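Local coordinates for protein LbaCas13a H328A (C2c2) (Lachnospiraceae bacterium NK4A179, PDB 5WLH) that binds and probably processes precursor CRISPR RNA and, guided by it, is thought to cleave target and bystander RNA as a type VI CRISPR effector, at residues V27-L37 against R48-I58. Sequence-based numbering, arbitrary orientation.
Sequences VSENRSQEGIL and RKNDEDRDRYI
Arg48 reaches along strand 33-39 with its chain fully extended, CG anti to the backbone N (chi1 170°), which carries the guanidinium to two carboxylates. Arg48 NH1 meets Glu34 OE1 at 3.2 Å in a salt bridge, and Arg48 NH2 makes a longer one, 3.6 Å, to Glu29 OE2, on a poorly ordered side chain. Both acids come in at the guanidinium edge, yet their carboxylates stand nearly perpendicular to it, so neither makes a flat two-pronged pair. Ile36 CG2 lies over one guanidinium face, 3.6 Å from Arg48 NE. Leu37 is engaged through both backbone and side chain. Leu37 O accepts from Lys49 N at 2.8 Å (N-H...O angle 170°), while Leu37 CD1 rests 3.4 Å from Tyr57 CD2 and touches Ile58 CD1 and Arg54 CG. The architecture is a beta-hairpin, strands 22-28 and 33-39, whose second strand is pinned to the lead-in and first turns of helix 51-64, with bound RNA nearby. Asn50 N-caps that helix, its OD1 accepting from Asp53 N. Water 2 links Arg48 NE to Lys49 O and, over 3.3 Å, to Glu34 OE2; water 3 joins Lys49 O to Leu37 N. Arg54 NH1 donates to water 1, beside Glu34 OE2 and Gly35 O, and grips Asp51 OD1 at 2.8 Å. Arg54 NH2 pairs with Asp55 OD1, and Arg54 NE is hydrogen-bonded to Ser240 OG of helix 233-244; Lys49 NZ turns back to Asn39.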
loop_
_atom_site.group_PDB
_atom_site.type_symbol
_atom_site.label_atom_id
_atom_site.label_comp_id
_atom_site.label_asym_id
_atom_site.label_seq_id
_atom_site.Cartn_x
_atom_site.Cartn_y
_atom_site.Cartn_z
ATOM N N VAL A 27 17.928 9.194 15.935
ATOM C CA VAL A 27 19.271 9.442 15.421
ATOM C C VAL A 27 20.248 8.565 16.182
ATOM O O VAL A 27 20.017 8.192 17.338
ATOM C CB VAL A 27 19.666 10.929 15.499
ATOM C CG1 VAL A 27 18.706 11.772 14.655
ATOM C CG2 VAL A 27 19.705 11.401 16.937
ATOM N N SER A 28 21.354 8.230 15.522
ATOM C CA SER A 28 22.372 7.367 16.094
ATOM C C SER A 28 23.707 8.080 15.959
ATOM O O SER A 28 24.164 8.326 14.841
ATOM C CB SER A 28 22.394 6.013 15.380
ATOM O OG SER A 28 23.167 5.080 16.099
ATOM N N GLU A 29 24.319 8.435 17.084
ATOM C CA GLU A 29 25.560 9.198 16.996
ATOM C C GLU A 29 26.784 8.297 17.109
ATOM O O GLU A 29 27.467 8.047 16.107
ATOM C CB GLU A 29 25.574 10.299 18.055
ATOM C CG GLU A 29 24.353 11.208 17.953
ATOM C CD GLU A 29 24.704 12.687 17.947
ATOM O OE1 GLU A 29 25.857 13.037 18.289
ATOM O OE2 GLU A 29 23.817 13.497 17.590
ATOM N N ASN A 30 27.077 7.800 18.306
ATOM C CA ASN A 30 28.216 6.907 18.526
ATOM C C ASN A 30 27.709 5.622 19.175
ATOM O O ASN A 30 27.929 5.373 20.364
ATOM C CB ASN A 30 29.297 7.595 19.369
ATOM C CG ASN A 30 30.128 8.576 18.559
ATOM O OD1 ASN A 30 30.919 8.178 17.701
ATOM N ND2 ASN A 30 29.954 9.865 18.831
ATOM N N ARG A 31 27.011 4.813 18.378
ATOM C CA ARG A 31 26.384 3.562 18.814
ATOM C C ARG A 31 25.462 3.762 20.016
ATOM O O ARG A 31 25.121 2.802 20.718
ATOM C CB ARG A 31 27.428 2.481 19.100
ATOM C CG ARG A 31 27.041 1.137 18.514
ATOM C CD ARG A 31 28.136 0.109 18.667
ATOM N NE ARG A 31 28.641 -0.309 17.363
ATOM C CZ ARG A 31 29.666 -1.134 17.189
ATOM N NH1 ARG A 31 30.288 -1.643 18.242
ATOM N NH2 ARG A 31 30.056 -1.464 15.965
ATOM N N SER A 32 25.051 5.002 20.257
ATOM C CA SER A 32 23.956 5.318 21.154
ATOM C C SER A 32 22.916 6.090 20.357
ATOM O O SER A 32 23.245 6.809 19.409
ATOM C CB SER A 32 24.419 6.147 22.346
ATOM O OG SER A 32 24.985 7.361 21.901
ATOM N N GLN A 33 21.659 5.944 20.739
ATOM C CA GLN A 33 20.602 6.514 19.934
ATOM C C GLN A 33 19.760 7.475 20.760
ATOM O O GLN A 33 19.814 7.504 21.995
ATOM C CB GLN A 33 19.750 5.405 19.315
ATOM C CG GLN A 33 20.484 4.642 18.227
ATOM C CD GLN A 33 21.229 3.434 18.763
ATOM O OE1 GLN A 33 20.740 2.731 19.643
ATOM N NE2 GLN A 33 22.426 3.205 18.254
ATOM N N GLU A 34 18.989 8.287 20.053
ATOM C CA GLU A 34 18.106 9.226 20.718
ATOM C C GLU A 34 16.888 9.450 19.842
ATOM O O GLU A 34 17.021 9.659 18.630
ATOM C CB GLU A 34 18.831 10.549 20.985
ATOM C CG GLU A 34 17.959 11.646 21.573
ATOM C CD GLU A 34 18.731 12.932 21.771
ATOM O OE1 GLU A 34 19.970 12.900 21.600
ATOM O OE2 GLU A 34 18.107 13.976 22.076
ATOM N N GLY A 35 15.706 9.397 20.451
ATOM C CA GLY A 35 14.519 9.895 19.781
ATOM C C GLY A 35 14.490 11.406 19.893
ATOM O O GLY A 35 14.630 11.960 20.988
ATOM N N ILE A 36 14.332 12.081 18.757
ATOM C CA ILE A 36 14.296 13.536 18.727
ATOM C C ILE A 36 12.948 14.015 18.233
ATOM O O ILE A 36 12.240 13.326 17.490
ATOM C CB ILE A 36 15.414 14.138 17.845
ATOM C CG1 ILE A 36 15.248 13.690 16.383
ATOM C CG2 ILE A 36 16.743 13.786 18.414
ATOM C CD1 ILE A 36 15.934 14.619 15.366
ATOM N N LEU A 37 12.591 15.219 18.668
ATOM C CA LEU A 37 11.505 15.990 18.090
ATOM C C LEU A 37 12.102 17.081 17.227
ATOM O O LEU A 37 13.083 17.724 17.615
ATOM C CB LEU A 37 10.634 16.646 19.171
ATOM C CG LEU A 37 9.643 15.820 19.968
ATOM C CD1 LEU A 37 8.770 16.788 20.783
ATOM C CD2 LEU A 37 8.789 15.021 19.009
ATOM N N ARG A 48 15.807 20.715 15.105
ATOM C CA ARG A 48 15.883 19.700 16.141
ATOM C C ARG A 48 15.768 20.332 17.521
ATOM O O ARG A 48 16.481 21.291 17.828
ATOM C CB ARG A 48 17.198 18.944 16.017
ATOM C CG ARG A 48 17.491 18.037 17.160
ATOM C CD ARG A 48 18.724 17.188 16.869
ATOM N NE ARG A 48 19.137 16.435 18.040
ATOM C CZ ARG A 48 20.085 15.498 18.039
ATOM N NH1 ARG A 48 20.382 14.867 19.164
ATOM N NH2 ARG A 48 20.722 15.186 16.922
ATOM N N LYS A 49 14.881 19.786 18.365
ATOM C CA LYS A 49 14.695 20.319 19.714
ATOM C C LYS A 49 15.718 19.735 20.683
ATOM O O LYS A 49 15.904 18.518 20.742
ATOM C CB LYS A 49 13.280 20.017 20.212
ATOM C CG LYS A 49 12.216 20.609 19.346
ATOM C CD LYS A 49 10.816 20.321 19.909
ATOM C CE LYS A 49 9.768 20.721 18.897
ATOM N NZ LYS A 49 9.818 22.188 18.606
ATOM N N ASN A 50 16.380 20.610 21.451
ATOM C CA ASN A 50 17.267 20.148 22.510
ATOM C C ASN A 50 16.418 19.608 23.657
ATOM O O ASN A 50 15.193 19.691 23.633
ATOM C CB ASN A 50 18.208 21.271 22.963
ATOM C CG ASN A 50 17.467 22.521 23.440
ATOM O OD1 ASN A 50 16.536 22.438 24.243
ATOM N ND2 ASN A 50 17.898 23.693 22.960
ATOM N N ASP A 51 17.075 19.054 24.682
ATOM C CA ASP A 51 16.338 18.332 25.721
ATOM C C ASP A 51 15.323 19.235 26.403
ATOM O O ASP A 51 14.157 18.856 26.584
ATOM C CB ASP A 51 17.303 17.753 26.754
ATOM C CG ASP A 51 18.077 16.571 26.223
ATOM O OD1 ASP A 51 17.525 15.818 25.394
ATOM O OD2 ASP A 51 19.245 16.398 26.625
ATOM N N GLU A 52 15.753 20.439 26.790
ATOM C CA GLU A 52 14.859 21.359 27.481
ATOM C C GLU A 52 13.694 21.768 26.592
ATOM O O GLU A 52 12.541 21.797 27.046
ATOM C CB GLU A 52 15.640 22.587 27.962
ATOM C CG GLU A 52 14.874 23.900 27.914
ATOM C CD GLU A 52 14.003 24.129 29.144
ATOM O OE1 GLU A 52 13.556 25.279 29.349
ATOM O OE2 GLU A 52 13.764 23.164 29.905
ATOM N N ASP A 53 13.965 22.058 25.310
ATOM C CA ASP A 53 12.900 22.481 24.415
ATOM C C ASP A 53 11.945 21.334 24.084
ATOM O O ASP A 53 10.739 21.558 23.925
ATOM C CB ASP A 53 13.500 23.079 23.143
ATOM C CG ASP A 53 14.084 24.457 23.384
ATOM O OD1 ASP A 53 13.922 24.950 24.524
ATOM O OD2 ASP A 53 14.700 25.038 22.464
ATOM N N ARG A 54 12.464 20.112 23.956
ATOM C CA ARG A 54 11.593 18.944 23.825
ATOM C C ARG A 54 10.672 18.832 25.033
ATOM O O ARG A 54 9.454 18.674 24.888
ATOM C CB ARG A 54 12.427 17.665 23.684
ATOM C CG ARG A 54 11.622 16.428 23.240
ATOM C CD ARG A 54 12.324 15.103 23.570
ATOM N NE ARG A 54 12.681 15.068 24.979
ATOM C CZ ARG A 54 13.918 15.075 25.449
ATOM N NH1 ARG A 54 14.953 15.071 24.617
ATOM N NH2 ARG A 54 14.114 15.084 26.757
ATOM N N ASP A 55 11.253 18.907 26.233
ATOM C CA ASP A 55 10.471 18.866 27.466
ATOM C C ASP A 55 9.410 19.952 27.472
ATOM O O ASP A 55 8.230 19.674 27.705
ATOM C CB ASP A 55 11.395 19.016 28.674
ATOM C CG ASP A 55 12.196 17.773 28.952
ATOM O OD1 ASP A 55 11.931 16.731 28.307
ATOM O OD2 ASP A 55 13.098 17.826 29.816
ATOM N N ARG A 56 9.815 21.199 27.201
ATOM C CA ARG A 56 8.887 22.321 27.253
ATOM C C ARG A 56 7.837 22.221 26.162
ATOM O O ARG A 56 6.688 22.638 26.360
ATOM C CB ARG A 56 9.646 23.647 27.128
ATOM C CG ARG A 56 8.745 24.874 26.985
ATOM C CD ARG A 56 9.050 25.691 25.722
ATOM N NE ARG A 56 8.364 25.186 24.527
ATOM C CZ ARG A 56 7.220 25.672 24.056
ATOM N NH1 ARG A 56 6.615 26.678 24.681
ATOM N NH2 ARG A 56 6.672 25.152 22.964
ATOM N N TYR A 57 8.217 21.693 24.997
ATOM C CA TYR A 57 7.251 21.522 23.924
ATOM C C TYR A 57 6.143 20.561 24.342
ATOM O O TYR A 57 4.958 20.825 24.106
ATOM C CB TYR A 57 7.958 21.028 22.660
ATOM C CG TYR A 57 6.999 20.622 21.588
ATOM C CD1 TYR A 57 6.485 21.555 20.703
ATOM C CD2 TYR A 57 6.574 19.306 21.481
ATOM C CE1 TYR A 57 5.587 21.179 19.725
ATOM C CE2 TYR A 57 5.685 18.927 20.515
ATOM C CZ TYR A 57 5.194 19.865 19.642
ATOM O OH TYR A 57 4.296 19.467 18.682
ATOM N N ILE A 58 6.513 19.435 24.946
ATOM C CA ILE A 58 5.508 18.484 25.411
ATOM C C ILE A 58 4.636 19.135 26.479
ATOM O O ILE A 58 3.405 19.136 26.377
ATOM C CB ILE A 58 6.186 17.202 25.925
ATOM C CG1 ILE A 58 6.889 16.489 24.761
ATOM C CG2 ILE A 58 5.173 16.280 26.598
ATOM C CD1 ILE A 58 5.927 16.108 23.633
HETATM O O HOH W 1 15.629 14.168 22.153
HETATM O O HOH W 2 18.078 16.909 20.629
HETATM O O HOH W 3 14.180 16.387 20.595
#